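Local coordinates for protein mandelate racemase/muconate lactonizing enzyme (Jannaschia sp., PDB 4J3Z) that probably catalyses an isomerisation or related reaction that starts with proton abstraction next to a carboxylate, as other members of the enolase superfamily do, at residues G289-E292 with G293-A297; E261-G265 with V266-T270; V322-G325 with V326-N330. One frame throughout, in Å; residues are numbered along the deposited sequence.

Interaction 1. Residues G289-E292 with G293-A297; sequences GIWE and GKKIA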
loop_
_atom_site.group_PDB
_atom_site.type_symbol
_atom_site.label_atom_id
_atom_site.label_comp_id
_atom_site.label_asym_id
_atom_site.label_seq_id
_atom_site.Cartn_x
_atom_site.Cartn_y
_atom_site.Cartn_z
ATOM N N GLY D 289 30.601 -12.650 6.553
ATOM C CA GLY D 289 31.134 -13.862 7.184
ATOM C C GLY D 289 30.115 -14.925 7.554
ATOM O O GLY D 289 28.942 -14.834 7.208
ATOM N N ILE D 290 30.577 -15.935 8.281
ATOM C CA ILE D 290 29.764 -17.112 8.617
ATOM C C ILE D 290 28.585 -16.778 9.545
ATOM O O ILE D 290 27.483 -17.297 9.357
ATOM C CB ILE D 290 30.641 -18.212 9.243
ATOM C CG1 ILE D 290 31.842 -18.503 8.336
ATOM C CG2 ILE D 290 29.829 -19.471 9.515
ATOM C CD1 ILE D 290 32.901 -19.383 8.959
ATOM N N TRP D 291 28.818 -15.903 10.523
ATOM C CA TRP D 291 27.802 -15.521 11.506
ATOM C C TRP D 291 26.771 -14.599 10.878
ATOM O O TRP D 291 25.567 -14.766 11.092
ATOM C CB TRP D 291 28.451 -14.870 12.734
ATOM C CG TRP D 291 27.530 -14.665 13.903
ATOM C CD1 TRP D 291 27.015 -13.476 14.337
ATOM C CD2 TRP D 291 27.019 -15.668 14.787
ATOM N NE1 TRP D 291 26.210 -13.676 15.436
ATOM C CE2 TRP D 291 26.192 -15.011 15.735
ATOM C CE3 TRP D 291 27.180 -17.058 14.876
ATOM C CZ2 TRP D 291 25.532 -15.697 16.762
ATOM C CZ3 TRP D 291 26.525 -17.741 15.892
ATOM C CH2 TRP D 291 25.706 -17.055 16.827
ATOM N N GLU D 292 27.237 -13.640 10.083
ATOM C CA GLU D 292 26.330 -12.829 9.282
ATOM C C GLU D 292 25.506 -13.747 8.369
ATOM O O GLU D 292 24.287 -13.619 8.294
ATOM C CB GLU D 292 27.102 -11.756 8.505
ATOM C CG GLU D 292 26.279 -10.531 8.092
ATOM C CD GLU D 292 25.805 -9.655 9.262
ATOM O OE1 GLU D 292 26.167 -9.924 10.439
ATOM O OE2 GLU D 292 25.050 -8.686 9.000
ATOM N N GLY D 293 26.178 -14.697 7.717
ATOM C CA GLY D 293 25.517 -15.724 6.889
ATOM C C GLY D 293 24.355 -16.388 7.596
ATOM O O GLY D 293 23.261 -16.489 7.036
ATOM N N LYS D 294 24.586 -16.822 8.841
ATOM C CA LYS D 294 23.518 -17.362 9.692
ATOM C C LYS D 294 22.352 -16.394 9.873
ATOM O O LYS D 294 21.187 -16.809 9.863
ATOM C CB LYS D 294 24.050 -17.766 11.075
ATOM C CG LYS D 294 24.615 -19.172 11.174
ATOM C CD LYS D 294 23.581 -20.253 10.874
ATOM C CE LYS D 294 22.623 -20.477 12.030
ATOM N NZ LYS D 294 21.735 -21.623 11.698
ATOM N N LYS D 295 22.622 -15.128 9.986
ATOM C CA LYS D 295 21.528 -14.268 10.175
ATOM C C LYS D 295 20.856 -13.794 8.917
ATOM O O LYS D 295 19.759 -13.380 8.951
ATOM C CB LYS D 295 21.859 -13.169 11.165
ATOM C CG LYS D 295 23.091 -12.430 10.871
ATOM C CD LYS D 295 23.162 -11.237 11.745
ATOM C CE LYS D 295 24.049 -11.427 12.930
ATOM N NZ LYS D 295 23.760 -10.382 13.906
ATOM N N ILE D 296 21.510 -13.917 7.799
ATOM C CA ILE D 296 20.860 -13.799 6.503
ATOM C C ILE D 296 19.957 -15.022 6.294
ATOM O O ILE D 296 18.895 -14.936 5.667
ATOM C CB ILE D 296 21.877 -13.687 5.343
ATOM C CG1 ILE D 296 22.791 -12.471 5.538
ATOM C CG2 ILE D 296 21.154 -13.623 3.997
ATOM C CD1 ILE D 296 24.061 -12.523 4.713
ATOM N N ALA D 297 20.383 -16.161 6.825
ATOM C CA ALA D 297 19.601 -17.399 6.716
ATOM C C ALA D 297 18.332 -17.360 7.569
ATOM O O ALA D 297 17.316 -17.945 7.200
ATOM C CB ALA D 297 20.457 -18.593 7.088
#
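Lys295 is the residue on which the side-chain contacts of 289-292 with 293-297 converge, one turn after Trp291 and Glu292 at the start of helix 290-302. The contacts are of three kinds. The first is backbone hydrogen bonding of the i to i+4 type: Gly293 N to Gly289 O at 2.8 Å, then Lys294 N to Ile290 O, Lys295 N to Trp291 O and Ile296 N to Glu292 O. The last is nearly linear at the acceptor (C=O...N 166°). Lys295 N also makes a weak bond to Glu292 O.

The second kind is van der Waals packing, largely of methylene groups against oxygens. Trp291 and Glu292 both carry CG anti to the backbone N, whereas Lys295 CG sits between its own N and carbonyl carbon (chi1 52°), close over the Trp291 and Glu292 carbonyls, with Lys295 CG 3.1 Å from Glu292 O. From there the chain bends at chi3 and crosses the carboxylate, Lys295 CD lying 3.5 Å from Glu292 OE1. Lys295 CE meets Trp291 CD1 at 3.9 Å, obliquely to the ring. Ile296 CG1 packs 3.3 Å from Glu292 O.

The third kind is electrostatic. Glu292 OE1 and Lys295 NZ stand 4.2 Å apart, beyond salt-bridge range, so their attraction is probably modest. The stronger polar partners lie outside: Trp291 NE1 binds Glu72, Glu292 OE2 probably accepts the N-H of Val266, and Lys294 NZ pairs with Glu72 of the second subunit.

Gly289 occupies the N-cap with phi 103°, at backbone angles where a side chain would collide with the carbonyl oxygen of the residue before. Glu99 receives the N-H groups of Ile290 and Trp291, a carboxylate from another helix at the helix start. The arrangement is a glycine-capped first turn of an alpha-helix in the barrel domain of the enolase superfamily.

Interaction 2. Residues E261-G265 with V266-T270; sequences ERLTG and VTEFT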
loop_
_atom_site.group_PDB
_atom_site.type_symbol
_atom_site.label_atom_id
_atom_site.label_comp_id
_atom_site.label_asym_id
_atom_site.label_seq_id
_atom_site.Cartn_x
_atom_site.Cartn_y
_atom_site.Cartn_z
ATOM N N GLU D 261 24.726 -12.318 -4.296
ATOM C CA GLU D 261 26.180 -12.555 -4.332
ATOM C C GLU D 261 26.968 -11.252 -4.273
ATOM O O GLU D 261 28.102 -11.226 -3.786
ATOM C CB GLU D 261 26.600 -13.392 -5.551
ATOM C CG GLU D 261 26.963 -12.598 -6.795
ATOM C CD GLU D 261 28.024 -13.282 -7.638
ATOM O OE1 GLU D 261 27.673 -14.206 -8.405
ATOM O OE2 GLU D 261 29.213 -12.883 -7.547
ATOM N N ARG D 262 26.349 -10.170 -4.746
ATOM C CA ARG D 262 26.994 -8.862 -4.732
ATOM C C ARG D 262 26.488 -7.995 -3.571
ATOM O O ARG D 262 26.881 -6.831 -3.425
ATOM C CB ARG D 262 26.866 -8.186 -6.102
ATOM C CG ARG D 262 27.746 -8.849 -7.163
ATOM C CD ARG D 262 27.707 -8.141 -8.511
ATOM N NE ARG D 262 26.568 -8.581 -9.313
ATOM C CZ ARG D 262 26.229 -8.092 -10.504
ATOM N NH1 ARG D 262 26.937 -7.119 -11.072
ATOM N NH2 ARG D 262 25.160 -8.577 -11.126
ATOM N N LEU D 263 25.642 -8.590 -2.726
ATOM C CA LEU D 263 25.126 -7.907 -1.542
ATOM C C LEU D 263 25.967 -8.177 -0.297
ATOM O O LEU D 263 26.536 -9.255 -0.137
ATOM C CB LEU D 263 23.661 -8.282 -1.280
ATOM C CG LEU D 263 22.612 -8.003 -2.366
ATOM C CD1 LEU D 263 21.242 -8.446 -1.872
ATOM C CD2 LEU D 263 22.582 -6.529 -2.753
ATOM N N THR D 264 26.039 -7.175 0.576
ATOM C CA THR D 264 26.778 -7.279 1.821
ATOM C C THR D 264 25.937 -6.733 2.971
ATOM O O THR D 264 25.204 -5.757 2.806
ATOM C CB THR D 264 28.154 -6.570 1.731
ATOM O OG1 THR D 264 28.956 -6.936 2.853
ATOM C CG2 THR D 264 28.031 -5.051 1.678
ATOM N N GLY D 265 26.030 -7.372 4.130
ATOM C CA GLY D 265 25.296 -6.905 5.298
ATOM C C GLY D 265 23.850 -7.360 5.284
ATOM O O GLY D 265 23.137 -7.197 4.289
ATOM N N VAL D 266 23.423 -7.928 6.404
ATOM C CA VAL D 266 22.098 -8.529 6.538
ATOM C C VAL D 266 20.969 -7.550 6.187
ATOM O O VAL D 266 19.910 -7.972 5.716
ATOM C CB VAL D 266 21.921 -9.176 7.947
ATOM C CG1 VAL D 266 21.580 -8.140 9.017
ATOM C CG2 VAL D 266 20.886 -10.290 7.919
ATOM N N THR D 267 21.203 -6.249 6.382
ATOM C CA THR D 267 20.248 -5.208 5.970
ATOM C C THR D 267 19.979 -5.145 4.457
ATOM O O THR D 267 18.859 -4.824 4.036
ATOM C CB THR D 267 20.667 -3.809 6.465
ATOM O OG1 THR D 267 19.587 -2.883 6.274
ATOM C CG2 THR D 267 21.943 -3.298 5.742
ATOM N N GLU D 268 20.997 -5.428 3.645
ATOM C CA GLU D 268 20.855 -5.343 2.189
ATOM C C GLU D 268 20.097 -6.545 1.656
ATOM O O GLU D 268 19.229 -6.407 0.794
ATOM C CB GLU D 268 22.217 -5.211 1.501
ATOM C CG GLU D 268 22.744 -3.784 1.433
ATOM C CD GLU D 268 24.065 -3.647 0.684
ATOM O OE1 GLU D 268 24.732 -4.670 0.366
ATOM O OE2 GLU D 268 24.458 -2.491 0.428
ATOM N N PHE D 269 20.436 -7.723 2.178
ATOM C CA PHE D 269 19.683 -8.936 1.925
ATOM C C PHE D 269 18.203 -8.769 2.299
ATOM O O PHE D 269 17.328 -9.159 1.522
ATOM C CB PHE D 269 20.318 -10.110 2.679
ATOM C CG PHE D 269 21.598 -10.602 2.059
ATOM C CD1 PHE D 269 22.813 -10.005 2.371
ATOM C CD2 PHE D 269 21.585 -11.653 1.150
ATOM C CE1 PHE D 269 23.994 -10.445 1.794
ATOM C CE2 PHE D 269 22.763 -12.105 0.574
ATOM C CZ PHE D 269 23.970 -11.499 0.897
ATOM N N THR D 270 17.946 -8.192 3.483
ATOM C CA THR D 270 16.594 -7.830 3.956
ATOM C C THR D 270 15.798 -7.096 2.872
ATOM O O THR D 270 14.658 -7.460 2.563
ATOM C CB THR D 270 16.670 -6.943 5.223
ATOM O OG1 THR D 270 17.272 -7.682 6.294
ATOM C CG2 THR D 270 15.291 -6.450 5.658
#
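Glu268 and Phe269, in the first turn of helix 266-274, hold the loop 261-265 by a side-chain-to-backbone bond to Thr264 and a CH-pi contact with Leu263, just after barrel strand 257-259. Glu268 reaches back with CG anti to its carbonyl carbon (chi1 -84°) and an extended chain, and accepts the N-H of Thr264, with Thr264 N to Glu268 OE1 2.8 Å. The bond is straight (N-H...O 168°) and meets the oxygen nearly along its C-O axis. Thr264 CG2 lies 3.6 Å from Glu268 OE1. The carboxylate has a second partner, since OE2 forms a salt bridge with Arg86 of the third subunit.

Phe269 offers one ring face to Leu263, whose CB stands 4.0 Å from the centroid and 20° off the normal, offset toward the rim. Gly265 O lies at the ring edge, in its plane, 3.4 Å from Phe269 CD1. Gly265, the N-cap residue, has a positive phi, which favours glycine. Gly265 O accepts the N-H of Glu268, N to O 2.9 Å, from above the carbonyl plane, and that of Phe269 only weakly.

Thr264 OG1 bonds to Arg286 O, and Gly265 pairs through its backbone with Ala287, tying the loop to helix 284-287. Val266 and Phe269 both pack on Ile296 of helix 290-302.

Interaction 3. Residues V322-G325 with V326-N330; sequences VHLG and VSCPN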
loop_
_atom_site.group_PDB
_atom_site.type_symbol
_atom_site.label_atom_id
_atom_site.label_comp_id
_atom_site.label_asym_id
_atom_site.label_seq_id
_atom_site.Cartn_x
_atom_site.Cartn_y
_atom_site.Cartn_z
ATOM N N VAL D 322 29.953 -24.671 3.354
ATOM C CA VAL D 322 29.484 -26.028 3.607
ATOM C C VAL D 322 29.001 -26.125 5.040
ATOM O O VAL D 322 27.919 -26.647 5.290
ATOM C CB VAL D 322 30.555 -27.092 3.266
ATOM C CG1 VAL D 322 30.324 -28.395 4.028
ATOM C CG2 VAL D 322 30.588 -27.335 1.768
ATOM N N HIS D 323 29.787 -25.567 5.956
ATOM C CA HIS D 323 29.470 -25.576 7.374
ATOM C C HIS D 323 28.223 -24.768 7.716
ATOM O O HIS D 323 27.394 -25.221 8.503
ATOM C CB HIS D 323 30.663 -25.080 8.182
ATOM C CG HIS D 323 31.737 -26.104 8.347
ATOM N ND1 HIS D 323 31.758 -26.991 9.399
ATOM C CD2 HIS D 323 32.827 -26.383 7.597
ATOM C CE1 HIS D 323 32.818 -27.772 9.294
ATOM N NE2 HIS D 323 33.485 -27.423 8.209
ATOM N N LEU D 324 28.097 -23.571 7.147
ATOM C CA LEU D 324 26.864 -22.797 7.288
ATOM C C LEU D 324 25.689 -23.562 6.689
ATOM O O LEU D 324 24.572 -23.511 7.213
ATOM C CB LEU D 324 27.003 -21.419 6.639
ATOM C CG LEU D 324 25.753 -20.578 6.356
ATOM C CD1 LEU D 324 24.979 -20.266 7.619
ATOM C CD2 LEU D 324 26.115 -19.291 5.623
ATOM N N GLY D 325 25.953 -24.271 5.593
ATOM C CA GLY D 325 24.929 -25.050 4.899
ATOM C C GLY D 325 24.435 -26.226 5.717
ATOM O O GLY D 325 23.273 -26.618 5.612
ATOM N N VAL D 326 25.319 -26.790 6.536
ATOM C CA VAL D 326 24.966 -27.932 7.375
ATOM C C VAL D 326 23.899 -27.540 8.390
ATOM O O VAL D 326 23.016 -28.340 8.726
ATOM C CB VAL D 326 26.194 -28.499 8.109
ATOM C CG1 VAL D 326 25.783 -29.600 9.079
ATOM C CG2 VAL D 326 27.209 -29.029 7.113
ATOM N N SER D 327 23.987 -26.288 8.836
ATOM C CA SER D 327 23.262 -25.784 9.987
ATOM C C SER D 327 21.886 -25.166 9.704
ATOM O O SER D 327 21.119 -24.925 10.651
ATOM C CB SER D 327 24.141 -24.769 10.709
ATOM O OG SER D 327 24.612 -23.786 9.802
ATOM N N CYS D 328 21.573 -24.914 8.428
ATOM C CA CYS D 328 20.338 -24.205 8.051
ATOM C C CYS D 328 19.232 -25.138 7.539
ATOM O O CYS D 328 19.433 -25.861 6.551
ATOM C CB CYS D 328 20.613 -23.124 6.997
ATOM S SG CYS D 328 21.811 -21.831 7.429
ATOM N N PRO D 329 18.061 -25.130 8.218
ATOM C CA PRO D 329 16.865 -25.857 7.768
ATOM C C PRO D 329 16.376 -25.422 6.394
ATOM O O PRO D 329 15.744 -26.217 5.681
ATOM C CB PRO D 329 15.821 -25.500 8.835
ATOM C CG PRO D 329 16.640 -25.280 10.072
ATOM C CD PRO D 329 17.903 -24.612 9.591
ATOM N N ASN D 330 16.678 -24.179 6.029
ATOM C CA ASN D 330 16.211 -23.582 4.779
ATOM C C ASN D 330 17.241 -23.630 3.648
ATOM O O ASN D 330 17.080 -22.966 2.628
ATOM C CB ASN D 330 15.754 -22.137 5.018
ATOM C CG ASN D 330 16.877 -21.243 5.504
ATOM O OD1 ASN D 330 17.765 -21.686 6.228
ATOM N ND2 ASN D 330 16.844 -19.976 5.104
#
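Ser327 OG stands between its own backbone N and carbonyl carbon (chi1 52°), a rotation that turns the hydroxyl back toward the carbonyl of Leu324. Cys328 SG is placed anti to its carbonyl carbon (chi1 -58°), and Leu324 CG anti to the backbone N (chi1 165°), which lets Leu324 CD1 come alongside Cys328 SG at 3.5 Å.

The hydroxyl donates a hydrogen bond to Leu324 O, with Ser327 OG 2.6 Å from that oxygen. Ser327 N also donates to Leu324 O, at 3.3 Å. Both donors lie above the carbonyl plane, on the same face, rather than on a lone pair. Cys328 SG is 3.2 Å from Leu324 O.

One residue earlier, Val326 N bonds to Val322 O at 2.9 Å, and makes a weak second bond to His323 O. Val326 CG2 packs against Val322 O at 3.1 Å, while the valine side chains approach through CG1 of Val322 and CG2 of Val326 at 4.4 Å. Outside the segments, Asn123 ND2 bonds to the carbonyls of Gly325 and Cys328, and His323 spans Trp115 N and Leu365 O through its two ring nitrogens.

Replacing Ser327 with an alanine would probably deprive Leu324 O of its hydroxyl donor and leave it dependent on the longer bond from the backbone N.

At this C-terminal end of helix 315-327, then, an i to i+3 backbone bond and a serine hydroxyl together satisfy a buried carbonyl, and Asn123 meets two more, so side-chain donors serve acceptors where regular helical bonding gives out.

In the fold
Helix 290-302 joins the set: interaction 1 touches both others, its centre about 10 Å from each of theirs, whereas interactions 2 and 3 have centres about 18 Å apart and nearest atoms about 9 Å apart. Toward interaction 2, Ile296 CG2 packs 3.5 Å from Phe269 CD2. Toward interaction 3, Lys294 CD meets Leu324 CD1 at 3.5 Å and Ala297 CB meets Cys328 SG at 3.5 Å. Helices 266-274, 290-302 and 315-327 thus pack in that order, the middle one touching both others. Interactions 1 and 3 both reach the second subunit, and interaction 2 the third. The active site of this superfamily lies at the C-terminal ends of the barrel strands; segment 261-265 follows one of them, 257-259.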